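Dihydrodipicolinate synthase (Bacteroides thetaiotaomicron, PDB 4XKY) probably catalyses a Schiff-base aldol-type reaction of pyruvate, as a dihydrodipicolinate synthase or a related N-acetylneuraminate lyase of the DapA family. Local coordinates at residues P184-E193 against A204-A212; L5-L16 against V39-E50. All blocks are in the same frame, centred on the assembly; numbering follows the deposited sequence.

Contact 1 (P184-E193 against A204-A212)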
ATOM      1  N   PRO A 184      32.473  -2.679  12.984  1.00 51.14           N
ATOM      2  CA  PRO A 184      31.937  -2.425  14.330  1.00 51.13           C
ATOM      3  C   PRO A 184      31.821  -0.935  14.718  1.00 49.70           C
ATOM      4  O   PRO A 184      31.023  -0.578  15.588  1.00 49.26           O
ATOM      5  CB  PRO A 184      32.938  -3.151  15.243  1.00 52.89           C
ATOM      6  CG  PRO A 184      34.214  -3.173  14.469  1.00 53.21           C
ATOM      7  CD  PRO A 184      33.818  -3.289  13.025  1.00 53.27           C
ATOM      8  N   ASP A 185      32.616  -0.085  14.079  1.00 50.09           N
ATOM      9  CA  ASP A 185      32.597   1.364  14.334  1.00 51.33           C
ATOM     10  C   ASP A 185      31.354   2.117  13.820  1.00 47.49           C
ATOM     11  O   ASP A 185      31.146   3.267  14.195  1.00 49.26           O
ATOM     12  CB  ASP A 185      33.818   2.027  13.691  1.00 54.34           C
ATOM     13  CG  ASP A 185      35.104   1.779  14.451  1.00 57.62           C
ATOM     14  OD1 ASP A 185      35.076   1.217  15.570  1.00 59.78           O
ATOM     15  OD2 ASP A 185      36.154   2.177  13.906  1.00 60.96           O
ATOM     16  N   PHE A 186      30.584   1.482  12.940  1.00 44.20           N
ATOM     17  CA  PHE A 186      29.422   2.075  12.275  1.00 41.52           C
ATOM     18  C   PHE A 186      28.237   1.914  13.174  1.00 39.08           C
ATOM     19  O   PHE A 186      27.900   0.801  13.547  1.00 37.66           O
ATOM     20  CB  PHE A 186      29.160   1.332  10.961  1.00 41.52           C
ATOM     21  CG  PHE A 186      28.025   1.890  10.129  1.00 41.02           C
ATOM     22  CD1 PHE A 186      28.234   2.952   9.253  1.00 41.28           C
ATOM     23  CD2 PHE A 186      26.774   1.305  10.167  1.00 40.31           C
ATOM     24  CE1 PHE A 186      27.204   3.438   8.464  1.00 40.10           C
ATOM     25  CE2 PHE A 186      25.736   1.777   9.371  1.00 40.06           C
ATOM     26  CZ  PHE A 186      25.953   2.847   8.517  1.00 39.92           C
ATOM     27  N   SER A 187      27.601   3.025  13.518  1.00 38.16           N
ATOM     28  CA  SER A 187      26.664   3.031  14.624  1.00 38.71           C
ATOM     29  C   SER A 187      25.311   2.554  14.084  1.00 37.62           C
ATOM     30  O   SER A 187      24.823   3.059  13.072  1.00 37.37           O
ATOM     31  CB  SER A 187      26.616   4.422  15.264  1.00 38.56           C
ATOM     32  OG  SER A 187      25.612   4.487  16.248  1.00 41.45           O
ATOM     33  N   MET A 188      24.759   1.527  14.723  1.00 36.54           N
ATOM     34  CA  MET A 188      23.475   0.925  14.342  1.00 36.02           C
ATOM     35  C   MET A 188      22.447   1.190  15.451  1.00 34.53           C
ATOM     36  O   MET A 188      22.545   0.621  16.552  1.00 35.08           O
ATOM     37  CB  MET A 188      23.603  -0.585  14.119  1.00 37.60           C
ATOM     38  CG  MET A 188      24.475  -1.012  12.936  1.00 38.92           C
ATOM     39  SD  MET A 188      23.635  -0.712  11.373  1.00 39.89           S
ATOM     40  CE  MET A 188      22.383  -1.987  11.472  1.00 39.75           C
ATOM     41  N   LEU A 189      21.461   2.029  15.132  1.00 32.49           N
ATOM     42  CA  LEU A 189      20.468   2.509  16.090  1.00 33.09           C
ATOM     43  C   LEU A 189      19.026   2.137  15.726  1.00 32.75           C
ATOM     44  O   LEU A 189      18.655   2.083  14.545  1.00 33.34           O
ATOM     45  CB  LEU A 189      20.584   4.026  16.221  1.00 31.77           C
ATOM     46  CG  LEU A 189      21.986   4.576  16.487  1.00 32.40           C
ATOM     47  CD1 LEU A 189      22.008   6.092  16.297  1.00 32.35           C
ATOM     48  CD2 LEU A 189      22.487   4.186  17.873  1.00 32.33           C
ATOM     49  N   VAL A 190      18.212   1.848  16.742  0.50 33.46           N
ATOM     50  CA  VAL A 190      16.790   1.534  16.537  0.50 33.22           C
ATOM     51  C   VAL A 190      15.922   2.606  17.183  0.50 33.77           C
ATOM     52  O   VAL A 190      16.135   2.984  18.333  0.50 33.84           O
ATOM     53  CB  VAL A 190      16.399   0.165  17.128  0.50 33.61           C
ATOM     54  CG1 VAL A 190      16.823  -0.962  16.197  0.50 34.44           C
ATOM     55  CG2 VAL A 190      17.017  -0.010  18.504  0.50 33.45           C
ATOM     56  N   GLY A 191      14.936   3.079  16.432  1.00 34.68           N
ATOM     57  CA  GLY A 191      14.057   4.161  16.871  1.00 33.73           C
ATOM     58  C   GLY A 191      13.040   3.696  17.882  1.00 33.99           C
ATOM     59  O   GLY A 191      12.991   4.218  18.994  1.00 36.35           O
ATOM     60  N   PRO A 192      12.218   2.711  17.505  1.00 32.60           N
ATOM     61  CA  PRO A 192      11.083   2.374  18.340  1.00 32.07           C
ATOM     62  C   PRO A 192      11.495   1.774  19.654  1.00 31.85           C
ATOM     63  O   PRO A 192      12.224   0.789  19.669  1.00 34.21           O
ATOM     64  CB  PRO A 192      10.316   1.360  17.491  1.00 32.71           C
ATOM     65  CG  PRO A 192      10.659   1.750  16.105  1.00 33.12           C
ATOM     66  CD  PRO A 192      12.110   2.088  16.179  1.00 32.42           C
ATOM     67  N   GLU A 193      11.013   2.362  20.751  1.00 31.44           N
ATOM     68  CA  GLU A 193      11.509   2.001  22.075  1.00 31.94           C
ATOM     69  C   GLU A 193      11.082   0.619  22.522  1.00 32.24           C
ATOM     70  O   GLU A 193      11.761   0.019  23.351  1.00 30.62           O
ATOM     71  CB  GLU A 193      11.146   3.062  23.137  1.00 33.52           C
ATOM     72  CG  GLU A 193       9.659   3.265  23.419  1.00 34.27           C
ATOM     73  CD  GLU A 193       9.314   4.704  23.805  1.00 35.22           C
ATOM     74  OE1 GLU A 193       8.543   4.910  24.762  1.00 35.27           O
ATOM     75  OE2 GLU A 193       9.812   5.638  23.146  1.00 36.32           O
ATOM     76  N   ALA A 204      22.796  -4.182  18.877  1.00 39.52           N
ATOM     77  CA  ALA A 204      22.539  -2.842  18.352  1.00 37.75           C
ATOM     78  C   ALA A 204      23.276  -1.857  19.254  1.00 37.91           C
ATOM     79  O   ALA A 204      23.443  -2.135  20.437  1.00 37.26           O
ATOM     80  CB  ALA A 204      21.053  -2.538  18.343  1.00 37.29           C
ATOM     81  N   HIS A 205      23.706  -0.711  18.726  1.00 37.64           N
ATOM     82  CA  HIS A 205      24.465   0.257  19.553  1.00 38.81           C
ATOM     83  C   HIS A 205      23.648   1.176  20.453  1.00 38.02           C
ATOM     84  O   HIS A 205      24.152   1.637  21.491  1.00 37.58           O
ATOM     85  CB  HIS A 205      25.347   1.126  18.677  1.00 39.97           C
ATOM     86  CG  HIS A 205      26.427   0.357  17.992  1.00 41.69           C
ATOM     87  ND1 HIS A 205      26.267  -0.192  16.741  1.00 42.58           N
ATOM     88  CD2 HIS A 205      27.661  -0.005  18.410  1.00 43.44           C
ATOM     89  CE1 HIS A 205      27.367  -0.834  16.400  1.00 43.37           C
ATOM     90  NE2 HIS A 205      28.231  -0.730  17.396  1.00 44.90           N
ATOM     91  N   GLY A 206      22.421   1.481  20.037  1.00 36.82           N
ATOM     92  CA  GLY A 206      21.572   2.397  20.779  1.00 36.87           C
ATOM     93  C   GLY A 206      20.128   2.492  20.339  1.00 35.01           C
ATOM     94  O   GLY A 206      19.684   1.812  19.413  1.00 35.07           O
ATOM     95  N   GLY A 207      19.405   3.362  21.033  1.00 35.48           N
ATOM     96  CA  GLY A 207      17.958   3.515  20.874  1.00 33.20           C
ATOM     97  C   GLY A 207      17.675   4.999  20.767  1.00 32.71           C
ATOM     98  O   GLY A 207      18.074   5.758  21.627  1.00 33.35           O
ATOM     99  N   VAL A 208      17.001   5.410  19.707  1.00 32.28           N
ATOM    100  CA  VAL A 208      16.611   6.795  19.550  1.00 32.46           C
ATOM    101  C   VAL A 208      15.167   6.824  20.039  1.00 31.81           C
ATOM    102  O   VAL A 208      14.227   6.823  19.250  1.00 32.21           O
ATOM    103  CB  VAL A 208      16.758   7.270  18.096  1.00 33.95           C
ATOM    104  CG1 VAL A 208      16.344   8.735  17.946  1.00 33.15           C
ATOM    105  CG2 VAL A 208      18.188   7.084  17.613  1.00 34.72           C
ATOM    106  N   ASN A 209      15.006   6.808  21.364  1.00 30.73           N
ATOM    107  CA  ASN A 209      13.716   6.534  21.977  1.00 29.49           C
ATOM    108  C   ASN A 209      12.992   7.761  22.545  1.00 28.26           C
ATOM    109  O   ASN A 209      13.450   8.386  23.502  1.00 27.23           O
ATOM    110  CB  ASN A 209      13.867   5.531  23.104  1.00 29.84           C
ATOM    111  CG  ASN A 209      14.619   4.272  22.711  1.00 30.31           C
ATOM    112  OD1 ASN A 209      15.321   3.709  23.551  1.00 34.64           O
ATOM    113  ND2 ASN A 209      14.432   3.784  21.501  1.00 30.24           N
ATOM    114  N   GLY A 210      11.827   8.048  21.982  1.00 26.00           N
ATOM    115  CA  GLY A 210      11.053   9.215  22.353  1.00 26.58           C
ATOM    116  C   GLY A 210      10.611   9.285  23.796  1.00 26.75           C
ATOM    117  O   GLY A 210      10.484  10.386  24.355  1.00 27.10           O
ATOM    118  N   GLY A 211      10.339   8.124  24.388  1.00 26.71           N
ATOM    119  CA  GLY A 211       9.930   8.050  25.779  1.00 28.79           C
ATOM    120  C   GLY A 211      11.017   8.577  26.704  1.00 29.32           C
ATOM    121  O   GLY A 211      10.748   8.927  27.860  1.00 30.67           O
ATOM    122  N   ALA A 212      12.247   8.644  26.201  1.00 29.09           N
ATOM    123  CA  ALA A 212      13.347   9.148  27.030  1.00 29.79           C
ATOM    124  C   ALA A 212      13.204  10.656  27.278  1.00 30.09           C
ATOM    125  O   ALA A 212      13.826  11.187  28.196  1.00 32.41           O
ATOM    126  CB  ALA A 212      14.706   8.807  26.429  1.00 29.02           C
TER

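Contact 2 (L5-L16 against V39-E50)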
ATOM      1  N   LEU A   5      28.649   5.789  18.114  1.00 44.37           N
ATOM      2  CA  LEU A   5      27.691   6.422  19.012  1.00 43.29           C
ATOM      3  C   LEU A   5      26.769   5.343  19.569  1.00 41.63           C
ATOM      4  O   LEU A   5      26.185   4.531  18.820  1.00 40.89           O
ATOM      5  CB  LEU A   5      26.897   7.518  18.302  1.00 43.56           C
ATOM      6  CG  LEU A   5      25.795   8.209  19.113  1.00 43.36           C
ATOM      7  CD1 LEU A   5      26.364   8.927  20.328  1.00 42.97           C
ATOM      8  CD2 LEU A   5      25.023   9.168  18.218  1.00 43.14           C
ATOM      9  N   SER A   6      26.675   5.325  20.893  1.00 39.93           N
ATOM     10  CA  SER A   6      25.926   4.291  21.622  1.00 41.43           C
ATOM     11  C   SER A   6      25.027   4.846  22.714  1.00 40.16           C
ATOM     12  O   SER A   6      25.135   6.009  23.098  1.00 41.38           O
ATOM     13  CB  SER A   6      26.900   3.303  22.245  1.00 42.39           C
ATOM     14  OG  SER A   6      27.740   2.780  21.238  1.00 46.00           O
ATOM     15  N   GLY A   7      24.143   3.996  23.218  1.00 38.61           N
ATOM     16  CA  GLY A   7      23.254   4.379  24.303  1.00 37.43           C
ATOM     17  C   GLY A   7      21.892   4.917  23.907  1.00 34.91           C
ATOM     18  O   GLY A   7      21.275   4.482  22.935  1.00 35.68           O
ATOM     19  N   ILE A   8      21.398   5.829  24.724  1.00 33.94           N
ATOM     20  CA  ILE A   8      20.089   6.388  24.560  1.00 33.65           C
ATOM     21  C   ILE A   8      20.278   7.770  23.947  1.00 33.83           C
ATOM     22  O   ILE A   8      20.986   8.599  24.496  1.00 32.80           O
ATOM     23  CB  ILE A   8      19.339   6.486  25.903  1.00 34.52           C
ATOM     24  CG1 ILE A   8      19.110   5.105  26.523  1.00 33.95           C
ATOM     25  CG2 ILE A   8      18.001   7.181  25.691  1.00 34.31           C
ATOM     26  CD1 ILE A   8      18.340   4.140  25.638  1.00 32.95           C
ATOM     27  N   ILE A   9      19.663   7.980  22.789  1.00 33.09           N
ATOM     28  CA  ILE A   9      19.738   9.237  22.065  1.00 34.92           C
ATOM     29  C   ILE A   9      18.311   9.701  21.798  1.00 33.84           C
ATOM     30  O   ILE A   9      17.756   9.392  20.773  1.00 32.98           O
ATOM     31  CB  ILE A   9      20.474   9.056  20.723  1.00 38.65           C
ATOM     32  CG1 ILE A   9      21.914   8.600  20.962  1.00 40.17           C
ATOM     33  CG2 ILE A   9      20.462  10.332  19.880  1.00 40.17           C
ATOM     34  CD1 ILE A   9      22.133   7.178  20.534  1.00 42.95           C
ATOM     35  N   PRO A  10      17.718  10.448  22.737  1.00 33.46           N
ATOM     36  CA  PRO A  10      16.338  10.872  22.593  1.00 31.60           C
ATOM     37  C   PRO A  10      16.137  11.776  21.407  1.00 30.86           C
ATOM     38  O   PRO A  10      16.925  12.712  21.209  1.00 31.27           O
ATOM     39  CB  PRO A  10      16.047  11.650  23.876  1.00 33.18           C
ATOM     40  CG  PRO A  10      17.368  11.934  24.484  1.00 34.29           C
ATOM     41  CD  PRO A  10      18.320  10.906  23.999  1.00 33.26           C
ATOM     42  N   PRO A  11      15.099  11.484  20.614  1.00 29.60           N
ATOM     43  CA  PRO A  11      14.584  12.401  19.628  1.00 29.07           C
ATOM     44  C   PRO A  11      13.754  13.445  20.367  1.00 28.03           C
ATOM     45  O   PRO A  11      12.606  13.185  20.772  1.00 26.07           O
ATOM     46  CB  PRO A  11      13.713  11.506  18.733  1.00 28.88           C
ATOM     47  CG  PRO A  11      13.204  10.446  19.663  1.00 29.53           C
ATOM     48  CD  PRO A  11      14.210  10.330  20.801  1.00 29.59           C
ATOM     49  N   LEU A  12      14.352  14.611  20.581  1.00 27.75           N
ATOM     50  CA  LEU A  12      13.676  15.665  21.315  1.00 27.63           C
ATOM     51  C   LEU A  12      12.373  16.091  20.649  1.00 26.10           C
ATOM     52  O   LEU A  12      12.292  16.199  19.439  1.00 25.76           O
ATOM     53  CB  LEU A  12      14.567  16.893  21.474  1.00 29.74           C
ATOM     54  CG  LEU A  12      15.568  16.904  22.629  1.00 31.72           C
ATOM     55  CD1 LEU A  12      16.555  15.780  22.431  1.00 33.08           C
ATOM     56  CD2 LEU A  12      16.329  18.208  22.645  1.00 33.22           C
ATOM     57  N   VAL A  13      11.354  16.359  21.467  1.00 25.12           N
ATOM     58  CA  VAL A  13      10.214  17.125  21.011  1.00 24.81           C
ATOM     59  C   VAL A  13      10.711  18.544  20.743  1.00 25.45           C
ATOM     60  O   VAL A  13      11.759  18.958  21.276  1.00 24.08           O
ATOM     61  CB  VAL A  13       9.036  17.123  22.025  1.00 24.87           C
ATOM     62  CG1 VAL A  13       8.528  15.712  22.272  1.00 24.36           C
ATOM     63  CG2 VAL A  13       9.424  17.725  23.349  1.00 25.00           C
ATOM     64  N   THR A  14      10.003  19.245  19.860  1.00 24.71           N
ATOM     65  CA  THR A  14      10.245  20.650  19.597  1.00 24.90           C
ATOM     66  C   THR A  14       9.176  21.342  20.435  1.00 25.72           C
ATOM     67  O   THR A  14       8.020  21.365  20.057  1.00 24.54           O
ATOM     68  CB  THR A  14      10.135  20.991  18.089  1.00 26.00           C
ATOM     69  OG1 THR A  14      11.086  20.209  17.329  1.00 24.63           O
ATOM     70  CG2 THR A  14      10.395  22.483  17.856  1.00 25.74           C
ATOM     71  N   PRO A  15       9.545  21.842  21.623  1.00 26.35           N
ATOM     72  CA  PRO A  15       8.532  22.486  22.479  1.00 26.81           C
ATOM     73  C   PRO A  15       8.114  23.809  21.891  1.00 26.35           C
ATOM     74  O   PRO A  15       8.960  24.560  21.398  1.00 26.90           O
ATOM     75  CB  PRO A  15       9.226  22.670  23.819  1.00 27.91           C
ATOM     76  CG  PRO A  15      10.613  22.153  23.676  1.00 27.52           C
ATOM     77  CD  PRO A  15      10.884  21.858  22.224  1.00 27.25           C
ATOM     78  N   LEU A  16       6.807  24.041  21.905  1.00 25.85           N
ATOM     79  CA  LEU A  16       6.167  25.177  21.262  1.00 26.39           C
ATOM     80  C   LEU A  16       5.294  25.966  22.228  1.00 27.66           C
ATOM     81  O   LEU A  16       4.655  25.390  23.121  1.00 28.80           O
ATOM     82  CB  LEU A  16       5.271  24.651  20.161  1.00 26.51           C
ATOM     83  CG  LEU A  16       5.987  23.850  19.087  1.00 27.06           C
ATOM     84  CD1 LEU A  16       4.924  23.372  18.112  1.00 28.40           C
ATOM     85  CD2 LEU A  16       7.053  24.707  18.394  1.00 27.44           C
ATOM     86  N   VAL A  39      21.517  10.529  29.293  1.00 36.66           N
ATOM     87  CA  VAL A  39      21.470  10.174  27.870  1.00 35.44           C
ATOM     88  C   VAL A  39      22.829  10.505  27.202  1.00 37.00           C
ATOM     89  O   VAL A  39      23.639  11.266  27.737  1.00 36.75           O
ATOM     90  CB  VAL A  39      20.292  10.823  27.088  1.00 33.59           C
ATOM     91  CG1 VAL A  39      18.951  10.565  27.779  1.00 33.42           C
ATOM     92  CG2 VAL A  39      20.514  12.310  26.864  1.00 33.28           C
ATOM     93  N   HIS A  40      23.070   9.943  26.030  1.00 37.77           N
ATOM     94  CA  HIS A  40      24.381  10.088  25.377  1.00 41.43           C
ATOM     95  C   HIS A  40      24.415  11.054  24.224  1.00 37.53           C
ATOM     96  O   HIS A  40      25.475  11.411  23.787  1.00 37.93           O
ATOM     97  CB  HIS A  40      24.922   8.721  24.947  1.00 45.54           C
ATOM     98  CG  HIS A  40      24.895   7.721  26.054  1.00 51.78           C
ATOM     99  ND1 HIS A  40      26.036   7.247  26.663  1.00 54.96           N
ATOM    100  CD2 HIS A  40      23.851   7.156  26.711  1.00 55.88           C
ATOM    101  CE1 HIS A  40      25.699   6.412  27.631  1.00 59.38           C
ATOM    102  NE2 HIS A  40      24.378   6.338  27.678  1.00 61.04           N
ATOM    103  N   ALA A  41      23.267  11.487  23.733  1.00 35.50           N
ATOM    104  CA  ALA A  41      23.235  12.487  22.686  1.00 34.17           C
ATOM    105  C   ALA A  41      21.845  13.035  22.595  1.00 34.07           C
ATOM    106  O   ALA A  41      20.933  12.506  23.209  1.00 35.43           O
ATOM    107  CB  ALA A  41      23.658  11.885  21.352  1.00 34.74           C
ATOM    108  N   LEU A  42      21.707  14.121  21.849  1.00 33.26           N
ATOM    109  CA  LEU A  42      20.426  14.747  21.555  1.00 32.68           C
ATOM    110  C   LEU A  42      20.199  14.739  20.057  1.00 32.93           C
ATOM    111  O   LEU A  42      21.081  15.150  19.285  1.00 35.93           O
ATOM    112  CB  LEU A  42      20.446  16.202  22.005  1.00 33.76           C
ATOM    113  CG  LEU A  42      20.942  16.450  23.430  1.00 35.42           C
ATOM    114  CD1 LEU A  42      20.955  17.945  23.707  1.00 37.48           C
ATOM    115  CD2 LEU A  42      20.064  15.757  24.450  1.00 34.30           C
ATOM    116  N   PHE A  43      19.014  14.296  19.654  1.00 31.73           N
ATOM    117  CA  PHE A  43      18.645  14.206  18.270  1.00 30.71           C
ATOM    118  C   PHE A  43      17.502  15.173  18.028  1.00 30.43           C
ATOM    119  O   PHE A  43      16.417  15.025  18.608  1.00 28.47           O
ATOM    120  CB  PHE A  43      18.270  12.767  17.926  1.00 32.65           C
ATOM    121  CG  PHE A  43      17.730  12.597  16.539  1.00 36.26           C
ATOM    122  CD1 PHE A  43      18.298  13.262  15.460  1.00 39.50           C
ATOM    123  CD2 PHE A  43      16.633  11.787  16.308  1.00 39.69           C
ATOM    124  CE1 PHE A  43      17.768  13.117  14.186  1.00 41.96           C
ATOM    125  CE2 PHE A  43      16.109  11.624  15.027  1.00 40.26           C
ATOM    126  CZ  PHE A  43      16.680  12.292  13.969  1.00 40.82           C
ATOM    127  N   VAL A  44      17.752  16.206  17.223  1.00 30.46           N
ATOM    128  CA  VAL A  44      16.700  17.184  16.971  1.00 30.29           C
ATOM    129  C   VAL A  44      16.133  17.092  15.571  1.00 28.52           C
ATOM    130  O   VAL A  44      16.819  16.685  14.627  1.00 25.91           O
ATOM    131  CB  VAL A  44      17.113  18.629  17.277  1.00 32.06           C
ATOM    132  CG1 VAL A  44      17.634  18.731  18.711  1.00 32.28           C
ATOM    133  CG2 VAL A  44      18.151  19.150  16.302  1.00 33.02           C
ATOM    134  N   LEU A  45      14.867  17.506  15.499  1.00 27.58           N
ATOM    135  CA  LEU A  45      14.060  17.545  14.287  1.00 28.96           C
ATOM    136  C   LEU A  45      13.726  16.176  13.687  1.00 27.72           C
ATOM    137  O   LEU A  45      13.510  16.055  12.501  1.00 27.68           O
ATOM    138  CB  LEU A  45      14.708  18.484  13.251  1.00 30.77           C
ATOM    139  CG  LEU A  45      14.821  19.932  13.737  1.00 31.88           C
ATOM    140  CD1 LEU A  45      15.413  20.799  12.647  1.00 32.93           C
ATOM    141  CD2 LEU A  45      13.479  20.509  14.142  1.00 33.40           C
ATOM    142  N   GLY A  46      13.688  15.141  14.500  1.00 28.61           N
ATOM    143  CA  GLY A  46      13.143  13.862  14.052  1.00 28.84           C
ATOM    144  C   GLY A  46      11.617  14.004  13.945  1.00 30.31           C
ATOM    145  O   GLY A  46      11.069  15.114  14.114  1.00 26.86           O
ATOM    146  N   THR A  47      10.956  12.885  13.639  1.00 32.40           N
ATOM    147  CA  THR A  47       9.476  12.743  13.629  1.00 34.21           C
ATOM    148  C   THR A  47       8.831  13.204  14.942  1.00 31.56           C
ATOM    149  O   THR A  47       7.871  13.958  14.940  1.00 29.20           O
ATOM    150  CB  THR A  47       9.059  11.271  13.386  1.00 38.19           C
ATOM    151  OG1 THR A  47       9.726  10.771  12.221  1.00 46.35           O
ATOM    152  CG2 THR A  47       7.531  11.151  13.137  1.00 40.78           C
ATOM    153  N   THR A  48       9.397  12.758  16.052  1.00 28.18           N
ATOM    154  CA  THR A  48       9.025  13.216  17.384  1.00 29.43           C
ATOM    155  C   THR A  48       9.116  14.748  17.593  1.00 28.41           C
ATOM    156  O   THR A  48       8.326  15.320  18.379  1.00 27.04           O
ATOM    157  CB  THR A  48       9.874  12.477  18.430  1.00 28.84           C
ATOM    158  OG1 THR A  48       9.594  11.077  18.330  1.00 30.09           O
ATOM    159  CG2 THR A  48       9.530  12.916  19.796  1.00 30.18           C
ATOM    160  N   GLY A  49      10.050  15.372  16.867  1.00 26.76           N
ATOM    161  CA  GLY A  49      10.257  16.835  16.846  1.00 26.45           C
ATOM    162  C   GLY A  49       9.378  17.582  15.856  1.00 27.02           C
ATOM    163  O   GLY A  49       9.557  18.787  15.662  1.00 25.54           O
ATOM    164  N   GLU A  50       8.448  16.866  15.209  1.00 27.86           N
ATOM    165  CA  GLU A  50       7.473  17.480  14.270  1.00 27.94           C
ATOM    166  C   GLU A  50       8.152  18.238  13.090  1.00 28.36           C
ATOM    167  O   GLU A  50       7.629  19.252  12.626  1.00 26.72           O
ATOM    168  CB  GLU A  50       6.552  18.475  15.040  1.00 27.98           C
ATOM    169  CG  GLU A  50       5.509  17.856  15.950  1.00 29.11           C
ATOM    170  CD  GLU A  50       4.867  18.865  16.907  1.00 31.78           C
ATOM    171  OE1 GLU A  50       3.807  19.473  16.593  1.00 30.88           O
ATOM    172  OE2 GLU A  50       5.440  19.038  17.998  1.00 30.30           O
TER
HETATM  173  O   HOH W   1      13.130  18.349  17.737  1.00 25.64           O
HETATM  174  O   HOH W   2      13.705  14.817  17.433  1.00 30.54           O
HETATM  175  O   HOH W   3       7.610  17.890  18.776  1.00 26.14           O

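Contact 1 (P184-E193 against A204-A212)
Leu189 pairs with Gly206 and Val190 with Gly207 as neighbouring parallel strands, tied by Val190 N to Gly206 O (3.0 Å) and, one step on, by Val208 N to Val190 O (2.9 Å). Where the strands begin, His205 does the work of a backbone with its ring: chi1 of -65° folds the imidazole back along the other strand, and ND1 takes the N-H of Met188 at 3.0 Å, from 34° outside the ring plane. His205 N also bonds to Met188 O. A leucine in its place would probably leave Met188 N without its acceptor and the weak NE2 bond to Pro184 O unmade. Gly206 suits its place because Leu189 CD2 lies 3.5 Å from its CA, where any side chain would collide. Farther on, the Asn209 amide gives ND2 to Gly191 O (2.9 Å), and Glu193 OE2 receives Gly211 N (2.8 Å) on its syn side while OE1 is held by Tyr249. Helix 196-201 links the strands, making a beta-alpha-beta unit of the TIM barrel; its second strand leads into Val208, predicted to bind pyruvate, beside the predicted Schiff-base Lys164.

Contact 2 (L5-L16 against V39-E50)
Ile8 O accepts the N-H of His40 almost head-on at 2.9 Å, the first of three backbone bonds between the segments. Phe43 N reaches Pro10 O at 3.0 Å. Leu12 N returns a bond to Phe43 O at 2.9 Å. Pro10 and Pro11 have no N-H to give, but the Pro10 carbonyl still serves the pairing and both rings serve as packing surfaces.

The side-chain hydrogen bond comes from Thr14. With OG1 turned beside its own backbone N (chi1 -59°), the hydroxyl donates to a lone pair of Gly49 O, 2.7 Å away. Where the backbones diverge, water carries the polar links: one molecule links Leu12 O and Thr14 OG1 to Leu45 N, a second joins Leu12 O and Phe43 O to Gly46 N, and a third connects Thr14 N, Thr48 O and Glu50 OE2.

Apolar contacts do the rest. Ile9 CG1 rests 3.7 Å from Ala41 CB, a methyl small enough to let the isoleucine lie close. Pro10 sets the CD corner of its ring against Val39 CB, and Pro11 CB touches Phe43 CD2 at 3.8 Å. Gly7 sets its CA over one face of the His40 imidazole, a CH-pi contact 4.1 Å from the ring centroid; its backbone angles and the nearby ring both exclude a side chain.

Around this core, Ile8 and Val39 pack on helix 216-227, Val44 and Leu45 on helix 56-70, and Val13 and Thr48 on helix 257-268. The same helix supplies Tyr258, whose hydroxyl hydrogen-bonds with Thr48 OG1 at the predicted pyruvate site, and Lys263, which forms a salt bridge with Glu50 OE2, while strand 206-207 flanks the other side of strand 7-8.

From the N terminus, contact 2 closes first: 5-16 meets 39-50 across a loop holding strand 21-22 and helix 24-36. Contact 1 follows much later, closing the short loop through helix 196-201. The two therefore stand in series, neither nested nor crossed, yet they touch in space. Gly207 N to Gly7 O (2.9 Å) joins the strands 206-207 and 7-8, and Ser187 OG to Leu5 O reinforces the seam. Together they align the strands 187-190, 206-207, 7-8 and 42-44, so that the last strand of the chain's barrel meets the first. Phe43 packs against Val208, bringing both contacts to the neighbourhood of Lys164 and the predicted pyruvate site.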